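Zonadhesin (Komagataella phaffii, PDB 5FX8) is a putative adhesion protein, represented here by its N-terminal domain, that may take part in cell-cell interaction through salt bridges and hydrogen bonds with other proteins. Local coordinates at residues F240-D244 and G245-L249. Sequence-based numbering, arbitrary orientation.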
ATOM      1  N   PHE C 240      19.566  22.018  20.718  1.00 22.04           N
ATOM      2  CA  PHE C 240      19.579  22.814  21.943  1.00 24.38           C
ATOM      3  C   PHE C 240      21.004  22.920  22.472  1.00 25.31           C
ATOM      4  O   PHE C 240      21.549  21.935  22.969  1.00 29.19           O
ATOM      5  CB  PHE C 240      18.646  22.194  22.975  1.00 22.92           C
ATOM      6  CG  PHE C 240      18.777  22.765  24.338  1.00 23.13           C
ATOM      7  CD1 PHE C 240      18.549  24.114  24.567  1.00 26.07           C
ATOM      8  CD2 PHE C 240      19.104  21.958  25.398  1.00 21.64           C
ATOM      9  CE1 PHE C 240      18.666  24.639  25.818  1.00 22.12           C
ATOM     10  CE2 PHE C 240      19.219  22.481  26.651  1.00 24.51           C
ATOM     11  CZ  PHE C 240      18.996  23.826  26.861  1.00 24.11           C
ATOM     12  N   GLU C 241      21.600  24.105  22.368  1.00 29.31           N
ATOM     13  CA  GLU C 241      22.877  24.420  23.004  1.00 30.49           C
ATOM     14  C   GLU C 241      22.682  25.528  24.033  1.00 29.01           C
ATOM     15  O   GLU C 241      22.023  26.529  23.761  1.00 27.36           O
ATOM     16  CB  GLU C 241      23.916  24.873  21.983  1.00 32.48           C
ATOM     17  CG  GLU C 241      24.354  23.809  21.032  1.00 39.38           C
ATOM     18  CD  GLU C 241      25.494  24.267  20.151  1.00 54.84           C
ATOM     19  OE1 GLU C 241      25.246  25.081  19.238  1.00 52.62           O
ATOM     20  OE2 GLU C 241      26.642  23.825  20.376  1.00 61.77           O
ATOM     21  N   CYS C 242      23.264  25.365  25.211  1.00 33.72           N
ATOM     22  CA  CYS C 242      23.163  26.386  26.248  1.00 31.82           C
ATOM     23  C   CYS C 242      24.538  26.587  26.865  1.00 36.99           C
ATOM     24  O   CYS C 242      25.072  25.685  27.516  1.00 34.94           O
ATOM     25  CB  CYS C 242      22.138  26.003  27.309  1.00 32.98           C
ATOM     26  SG  CYS C 242      21.953  27.168  28.725  1.00 43.92           S
ATOM     27  N   GLY C 243      25.111  27.771  26.646  1.00 40.81           N
ATOM     28  CA  GLY C 243      26.314  28.193  27.320  1.00 36.85           C
ATOM     29  C   GLY C 243      25.992  29.288  28.318  1.00 38.02           C
ATOM     30  O   GLY C 243      24.843  29.657  28.523  1.00 43.67           O
ATOM     31  N   ASP C 244      27.042  29.817  28.941  1.00 44.54           N
ATOM     32  CA  ASP C 244      26.831  30.799  29.998  1.00 41.62           C
ATOM     33  C   ASP C 244      26.269  32.101  29.443  1.00 38.30           C
ATOM     34  O   ASP C 244      25.427  32.738  30.084  1.00 35.74           O
ATOM     35  CB  ASP C 244      28.131  31.055  30.754  1.00 51.56           C
ATOM     36  CG  ASP C 244      28.451  29.956  31.747  1.00 58.86           C
ATOM     37  OD1 ASP C 244      27.508  29.247  32.150  1.00 59.87           O
ATOM     38  OD2 ASP C 244      29.633  29.808  32.132  1.00 60.67           O
ATOM     39  N   GLY C 245      26.708  32.503  28.252  1.00 36.23           N
ATOM     40  CA  GLY C 245      26.217  33.725  27.655  1.00 32.36           C
ATOM     41  C   GLY C 245      25.362  33.554  26.416  1.00 31.51           C
ATOM     42  O   GLY C 245      24.874  34.543  25.870  1.00 28.93           O
ATOM     43  N   THR C 246      25.154  32.320  25.961  1.00 37.16           N
ATOM     44  CA  THR C 246      24.434  32.078  24.718  1.00 30.23           C
ATOM     45  C   THR C 246      23.557  30.844  24.828  1.00 29.19           C
ATOM     46  O   THR C 246      23.910  29.876  25.500  1.00 32.28           O
ATOM     47  CB  THR C 246      25.399  31.882  23.577  1.00 28.56           C
ATOM     48  OG1 THR C 246      26.459  31.047  24.049  1.00 29.27           O
ATOM     49  CG2 THR C 246      25.946  33.200  23.139  1.00 28.80           C
ATOM     50  N   ILE C 247      22.424  30.877  24.135  1.00 26.39           N
ATOM     51  CA  ILE C 247      21.555  29.719  23.978  1.00 26.51           C
ATOM     52  C   ILE C 247      21.156  29.607  22.515  1.00 27.40           C
ATOM     53  O   ILE C 247      20.739  30.595  21.908  1.00 25.15           O
ATOM     54  CB  ILE C 247      20.292  29.801  24.850  1.00 27.89           C
ATOM     55  CG1 ILE C 247      20.614  30.075  26.309  1.00 33.33           C
ATOM     56  CG2 ILE C 247      19.557  28.506  24.791  1.00 26.90           C
ATOM     57  CD1 ILE C 247      19.384  30.351  27.146  1.00 27.18           C
ATOM     58  N   SER C 248      21.279  28.406  21.957  1.00 28.16           N
ATOM     59  CA  SER C 248      20.755  28.062  20.644  1.00 23.28           C
ATOM     60  C   SER C 248      19.606  27.077  20.793  1.00 26.53           C
ATOM     61  O   SER C 248      19.679  26.139  21.592  1.00 23.51           O
ATOM     62  CB  SER C 248      21.822  27.431  19.770  1.00 24.86           C
ATOM     63  OG  SER C 248      22.689  28.395  19.251  1.00 25.83           O
ATOM     64  N   LEU C 249      18.568  27.258  19.987  1.00 23.89           N
ATOM     65  CA  LEU C 249      17.407  26.402  20.130  1.00 20.96           C
ATOM     66  C   LEU C 249      16.686  26.323  18.800  1.00 23.19           C
ATOM     67  O   LEU C 249      16.645  27.308  18.070  1.00 25.40           O
ATOM     68  CB  LEU C 249      16.505  26.957  21.215  1.00 21.48           C
ATOM     69  CG  LEU C 249      15.325  26.131  21.658  1.00 23.57           C
ATOM     70  CD1 LEU C 249      15.780  24.756  22.086  1.00 33.28           C
ATOM     71  CD2 LEU C 249      14.691  26.845  22.796  1.00 20.90           C
TER
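Glu241 and Ser248 face each other as an antiparallel hydrogen-bonded pair, each using its backbone N-H and C=O to join strands 240-242 and 246-249. Ser248 N reaches Glu241 O at 2.7 Å, and Glu241 N returns the bond to Ser248 O at 2.9 Å. Nearer the turn, Gly243 N adds a bond of 2.7 Å to Thr246 O, meeting the carbonyl almost head-on (C=O...N angle 169°); Asp244 and Gly245 then carry the chain around. Two CA-H groups supplement this ladder: Ile247 CA contacts Glu241 O, and Phe240 CA contacts Ser248 O.

The side chains of Glu241 and Ser248 share one face of the hairpin, where their CB atoms lie 4.0 Å apart. Phe240, Cys242, Ile247 and Leu249 form the other face. Phe240 sends its ring along its own strand toward Cys242, its CG turned away from the backbone N and beside the carbonyl carbon (chi1 169°), and Phe240 CD1 meets Leu249 CD1 at 3.8 Å. The ring's CE1 lies 4.1 Å from CG2 of Ile247, the two side chains running side by side. The branches of Ile247 divide the work: while CG2 packs against the ring, CG1 sits 4.0 Å from Cys242 SG.

That sulfur is bonded to Cys192 SG in a disulfide, tying the hairpin covalently to strand 189-200 of the facing sheet. Val195 and Phe190 of that strand touch this apolar face, as do Phe265 and Val263 of strand 260-268. Strand 237-242 is outermost in its sheet within the chain, whereas 246-252 continues the pairing to strand 176-186. The pair thus makes a tight β-hairpin at the sheet's border, its apolar face turned into the β-sandwich of the second cohesin-like domain.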